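Local coordinates for tetrapyrrole methylase family protein (Chlorobaculum tepidum, PDB 3HH1) that is the N-terminal part of an enzyme that probably methylates the 2'-oxygen of a cytidine ribose in 16S ribosomal RNA using S-adenosylmethionine, at residues G16-D19 / D20-F23; A25-T28 / L29-G33. All blocks are in the same frame, centred on the assembly; numbering follows the deposited sequence.

Overall arrangement
Contact 1 and contact 2 follow one another in a single strand-loop-helix passage of the parallel-sheet tetrapyrrole methylase fold. The chain leaves strand 8-13, and in the loop 16-19/20-23 it winds through a short 3-10 turn, which contact 1 closes. Thr22 then caps helix 23-31, and contact 2 (25-28/29-33) runs along that helix and into the chain after it, before strand 34-37 begins. The contacts neither nest nor cross; they lie in series, with centres about 13 Å apart. Met21, a selenomethionine here, joins them, packing on Val26 and Leu29. Through Leu18, Asp19 and Met21, contact 1 ties the loop to helix 40-49, while contact 2 lays its helix on strands 8-13 and 82-87.

Contact 1 (G16-D19 / D20-F23); sequences GNLD and DMTF
The carboxylate of Asp20 lies close to the turn that precedes it: Asp20 OD2 approaches Asn17 CB at 4.0 Å, and Asp20 OD1 comes to 3.9 Å from Asp19 C. The flat peptide carbonyls of Asn17 and Leu18 are used from above rather than in plane, each receiving an N-H that stands 53° out of the carbonyl plane. These are two successive 3-10 turns, in the loop between strand 8-13 and helix 23-31. In the first, Asp20 N donates to Asn17 O over 3.1 Å; in the second, Met21 N reaches Leu18 O over the same distance. Asn17 suits the start because its backbone has left-handed helical angles, which asparagine tolerates better than most residues.

Around this frame the aspartates and Asn17 lie at the surface, while branched Leu18 and the long, flexible Met21, a selenomethionine here, lean on Leu46 of helix 40-49 and on Phe50. Asp19 OD1 is hydrogen-bonded to His49, which anchors the turn to the same helix. Thr22, a residue with a good capping hydroxyl, is the N-cap of the next helix and bonds to Ala25 N through OG1. With Met21 CG beside its own backbone N (chi1 -70°), that carbon lies 3.2 Å from Leu18 O; the chain then runs on extended (chi2 -177°), and SE meets Leu18 CD2 at 4.3 Å.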
ATOM      1  N   GLY A  16     -11.955   5.153  13.191  1.00 31.30           N
ATOM      2  CA  GLY A  16     -13.045   4.999  14.155  1.00 30.99           C
ATOM      3  C   GLY A  16     -13.824   3.739  13.848  1.00 30.02           C
ATOM      4  O   GLY A  16     -13.443   2.995  12.957  1.00 30.36           O
ATOM      5  N   ASN A  17     -14.913   3.508  14.581  1.00 29.31           N
ATOM      6  CA  ASN A  17     -15.741   2.321  14.383  1.00 28.84           C
ATOM      7  C   ASN A  17     -14.862   1.093  14.256  1.00 26.77           C
ATOM      8  O   ASN A  17     -15.047   0.259  13.369  1.00 26.13           O
ATOM      9  CB  ASN A  17     -16.620   2.455  13.150  1.00 29.58           C
ATOM     10  CG  ASN A  17     -17.813   3.326  13.391  1.00 33.98           C
ATOM     11  OD1 ASN A  17     -18.123   3.674  14.537  1.00 40.16           O
ATOM     12  ND2 ASN A  17     -18.503   3.700  12.310  1.00 38.37           N
ATOM     13  N   LEU A  18     -13.905   1.001  15.172  1.00 25.28           N
ATOM     14  CA  LEU A  18     -13.014  -0.135  15.223  1.00 24.26           C
ATOM     15  C   LEU A  18     -13.758  -1.458  15.362  1.00 24.02           C
ATOM     16  O   LEU A  18     -13.273  -2.472  14.908  1.00 22.61           O
ATOM     17  CB  LEU A  18     -12.054   0.007  16.389  1.00 24.01           C
ATOM     18  CG  LEU A  18     -11.028   1.130  16.242  1.00 24.78           C
ATOM     19  CD1 LEU A  18     -10.110   1.147  17.442  1.00 24.40           C
ATOM     20  CD2 LEU A  18     -10.235   0.971  14.937  1.00 26.93           C
ATOM     21  N   ASP A  19     -14.904  -1.453  16.044  1.00 23.71           N
ATOM     22  CA  ASP A  19     -15.647  -2.713  16.283  1.00 23.81           C
ATOM     23  C   ASP A  19     -16.226  -3.305  14.988  1.00 22.59           C
ATOM     24  O   ASP A  19     -16.634  -4.486  14.972  1.00 21.50           O
ATOM     25  CB  ASP A  19     -16.735  -2.514  17.338  1.00 24.57           C
ATOM     26  CG  ASP A  19     -16.190  -2.532  18.768  1.00 28.21           C
ATOM     27  OD1 ASP A  19     -15.000  -2.912  19.018  1.00 34.25           O
ATOM     28  OD2 ASP A  19     -16.977  -2.201  19.657  1.00 34.13           O
ATOM     29  N   ASP A  20     -16.228  -2.524  13.896  1.00 21.05           N
ATOM     30  CA  ASP A  20     -16.605  -3.083  12.580  1.00 20.72           C
ATOM     31  C   ASP A  20     -15.501  -3.857  11.841  1.00 19.53           C
ATOM     32  O   ASP A  20     -15.749  -4.448  10.785  1.00 17.19           O
ATOM     33  CB  ASP A  20     -17.194  -1.998  11.675  1.00 22.34           C
ATOM     34  CG  ASP A  20     -18.607  -1.600  12.108  1.00 24.62           C
ATOM     35  OD1 ASP A  20     -19.283  -2.413  12.782  1.00 30.70           O
ATOM     36  OD2 ASP A  20     -19.033  -0.471  11.790  1.00 30.73           O
HETATM   37  N   MSE A  21     -14.295  -3.868  12.394  1.00 17.85           N
HETATM   38  CA  MSE A  21     -13.236  -4.724  11.870  1.00 17.50           C
HETATM   39  C   MSE A  21     -13.663  -6.167  11.955  1.00 17.26           C
HETATM   40  O   MSE A  21     -14.388  -6.544  12.889  1.00 16.49           O
HETATM   41  CB  MSE A  21     -11.963  -4.551  12.661  1.00 17.97           C
HETATM   42  CG  MSE A  21     -11.342  -3.199  12.422  1.00 21.50           C
HETATM   43 SE   MSE A  21      -9.623  -3.049  13.397  0.80 27.78          SE
HETATM   44  CE  MSE A  21      -8.713  -4.646  12.816  1.00 26.86           C
ATOM     45  N   THR A  22     -13.208  -6.978  11.004  1.00 15.30           N
ATOM     46  CA  THR A  22     -13.554  -8.398  11.062  1.00 15.05           C
ATOM     47  C   THR A  22     -12.870  -9.134  12.198  1.00 15.37           C
ATOM     48  O   THR A  22     -11.735  -8.817  12.632  1.00 14.81           O
ATOM     49  CB  THR A  22     -13.256  -9.143   9.747  1.00 15.46           C
ATOM     50  OG1 THR A  22     -11.836  -9.195   9.570  1.00 15.54           O
ATOM     51  CG2 THR A  22     -13.934  -8.486   8.537  1.00 15.11           C
ATOM     52  N   PHE A  23     -13.548 -10.178  12.662  1.00 14.31           N
ATOM     53  CA  PHE A  23     -12.958 -11.059  13.646  1.00 15.29           C
ATOM     54  C   PHE A  23     -11.584 -11.551  13.214  1.00 15.36           C
ATOM     55  O   PHE A  23     -10.625 -11.564  13.985  1.00 14.99           O
ATOM     56  CB  PHE A  23     -13.885 -12.243  13.933  1.00 14.35           C
ATOM     57  CG  PHE A  23     -13.352 -13.171  14.988  1.00 17.33           C
ATOM     58  CD1 PHE A  23     -13.596 -12.929  16.300  1.00 18.25           C
ATOM     59  CD2 PHE A  23     -12.566 -14.269  14.639  1.00 20.77           C
ATOM     60  CE1 PHE A  23     -13.094 -13.765  17.293  1.00 21.03           C
ATOM     61  CE2 PHE A  23     -12.023 -15.103  15.639  1.00 21.43           C
ATOM     62  CZ  PHE A  23     -12.306 -14.842  16.950  1.00 22.36           C
TER

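Contact 2 (A25-T28 / L29-G33); sequences AVNT and LRNAG
Three successive alpha-helical bonds join the segments, from the N-H groups of Leu29, Arg30 and Asn31 to the carbonyl oxygens of Ala25, Val26 and Asn27; the shortest runs 2.8 Å from Arg30 N to Val26 O. Leu29 CG lies just beyond the first carbonyl oxygen, 3.4 Å from Ala25 O. Large, apolar Leu29 fills the side of helix 23-31 that packs on Val11, Ala83 and Val85 of the parallel sheet, and small Ala25 and Ala32 let the chain lie close to the same strands.

The side turned from the sheet is mixed, with Val26 beside the polar Asn27, Arg30 and Asn31. Arg30 runs extended to CD and then bends (chi3 -55°), bringing NH1 to 3.6 Å from Val26 CG1. Its NH2 bonds to Phe50 O, Thr28 turns its hydroxyl back to Arg24 O, and past Arg30 the carbonyl oxygens of Arg30 and Ala32 both bond to Lys55 NZ. The amides of Asn27 and Asn31 stand nearly perpendicular, their planes 85° apart.

A sulfate ion, probably from the crystallisation liquor, lies close to Asn27 and makes a long, weak ion pair with Arg30 NE. A water at the edge of the guanidinium, in its plane, accepts from Arg30 NE at 2.8 Å and, weakly, from Asn27 ND2 at 3.3 Å. With two N-H donors directed at one spot, this corner probably suits an electron-rich partner.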
ATOM      1  N   ALA A  25      -9.410 -10.136  11.317  1.00 17.05           N
ATOM      2  CA  ALA A  25      -8.425  -9.082  11.460  1.00 16.28           C
ATOM      3  C   ALA A  25      -8.015  -8.846  12.904  1.00 16.28           C
ATOM      4  O   ALA A  25      -6.822  -8.737  13.213  1.00 15.67           O
ATOM      5  CB  ALA A  25      -8.942  -7.762  10.821  1.00 14.55           C
ATOM      6  N   VAL A  26      -8.981  -8.814  13.814  1.00 15.09           N
ATOM      7  CA  VAL A  26      -8.661  -8.594  15.237  1.00 15.42           C
ATOM      8  C   VAL A  26      -7.885  -9.804  15.786  1.00 16.35           C
ATOM      9  O   VAL A  26      -6.931  -9.649  16.541  1.00 16.81           O
ATOM     10  CB  VAL A  26      -9.963  -8.300  16.054  1.00 14.53           C
ATOM     11  CG1 VAL A  26      -9.673  -8.134  17.539  1.00 17.33           C
ATOM     12  CG2 VAL A  26     -10.687  -7.031  15.511  1.00 14.66           C
ATOM     13  N   ASN A  27      -8.272 -10.989  15.380  1.00 15.92           N
ATOM     14  CA  ASN A  27      -7.638 -12.213  15.883  1.00 18.20           C
ATOM     15  C   ASN A  27      -6.197 -12.270  15.389  1.00 17.15           C
ATOM     16  O   ASN A  27      -5.312 -12.724  16.109  1.00 17.25           O
ATOM     17  CB  ASN A  27      -8.402 -13.416  15.429  1.00 17.78           C
ATOM     18  CG  ASN A  27      -8.109 -14.645  16.241  1.00 23.69           C
ATOM     19  OD1 ASN A  27      -7.629 -15.625  15.718  1.00 28.30           O
ATOM     20  ND2 ASN A  27      -8.408 -14.595  17.514  1.00 25.69           N
ATOM     21  N   THR A  28      -5.991 -11.811  14.164  1.00 16.45           N
ATOM     22  CA  THR A  28      -4.652 -11.730  13.591  1.00 16.54           C
ATOM     23  C   THR A  28      -3.754 -10.853  14.421  1.00 17.31           C
ATOM     24  O   THR A  28      -2.632 -11.274  14.766  1.00 17.93           O
ATOM     25  CB  THR A  28      -4.660 -11.277  12.130  1.00 18.01           C
ATOM     26  OG1 THR A  28      -5.429 -12.235  11.373  1.00 18.99           O
ATOM     27  CG2 THR A  28      -3.180 -11.190  11.576  1.00 16.64           C
ATOM     28  N   LEU A  29      -4.235  -9.671  14.783  1.00 16.37           N
ATOM     29  CA  LEU A  29      -3.485  -8.761  15.623  1.00 17.33           C
ATOM     30  C   LEU A  29      -3.293  -9.347  17.021  1.00 18.10           C
ATOM     31  O   LEU A  29      -2.210  -9.239  17.600  1.00 19.33           O
ATOM     32  CB  LEU A  29      -4.210  -7.439  15.762  1.00 17.01           C
ATOM     33  CG  LEU A  29      -4.391  -6.673  14.445  1.00 18.63           C
ATOM     34  CD1 LEU A  29      -5.231  -5.430  14.732  1.00 22.33           C
ATOM     35  CD2 LEU A  29      -3.112  -6.305  13.725  1.00 21.77           C
ATOM     36  N   ARG A  30      -4.347  -9.977  17.544  1.00 16.47           N
ATOM     37  CA  ARG A  30      -4.294 -10.491  18.909  1.00 17.19           C
ATOM     38  C   ARG A  30      -3.170 -11.524  19.096  1.00 16.80           C
ATOM     39  O   ARG A  30      -2.492 -11.543  20.156  1.00 16.96           O
ATOM     40  CB  ARG A  30      -5.667 -11.060  19.280  1.00 17.08           C
ATOM     41  CG  ARG A  30      -5.803 -11.410  20.695  1.00 19.37           C
ATOM     42  CD  ARG A  30      -7.172 -11.996  21.040  1.00 22.77           C
ATOM     43  NE  ARG A  30      -8.322 -11.186  20.673  1.00 22.81           N
ATOM     44  CZ  ARG A  30      -8.762 -10.114  21.334  1.00 25.99           C
ATOM     45  NH1 ARG A  30      -9.842  -9.494  20.898  1.00 28.37           N
ATOM     46  NH2 ARG A  30      -8.153  -9.652  22.416  1.00 24.86           N
ATOM     47  N   ASN A  31      -3.003 -12.399  18.101  1.00 16.53           N
ATOM     48  CA  ASN A  31      -2.078 -13.520  18.203  1.00 16.28           C
ATOM     49  C   ASN A  31      -0.772 -13.399  17.458  1.00 16.37           C
ATOM     50  O   ASN A  31      -0.028 -14.358  17.365  1.00 15.82           O
ATOM     51  CB  ASN A  31      -2.820 -14.801  17.772  1.00 16.09           C
ATOM     52  CG  ASN A  31      -4.056 -15.072  18.681  1.00 17.78           C
ATOM     53  OD1 ASN A  31      -4.046 -14.744  19.895  1.00 22.10           O
ATOM     54  ND2 ASN A  31      -5.101 -15.665  18.106  1.00 20.02           N
ATOM     55  N   ALA A  32      -0.491 -12.214  16.909  1.00 16.80           N
ATOM     56  CA  ALA A  32       0.729 -11.998  16.143  1.00 17.43           C
ATOM     57  C   ALA A  32       1.936 -12.079  17.014  1.00 17.38           C
ATOM     58  O   ALA A  32       1.882 -11.708  18.172  1.00 17.77           O
ATOM     59  CB  ALA A  32       0.678 -10.585  15.462  1.00 17.58           C
ATOM     60  N   GLY A  33       3.059 -12.516  16.450  1.00 17.91           N
ATOM     61  CA  GLY A  33       4.314 -12.528  17.204  1.00 17.99           C
ATOM     62  C   GLY A  33       4.760 -11.111  17.521  1.00 17.27           C
ATOM     63  O   GLY A  33       5.406 -10.874  18.547  1.00 17.82           O
TER
HETATM   64  O   HOH W   1      -9.971 -11.859  18.561  1.00 40.25           O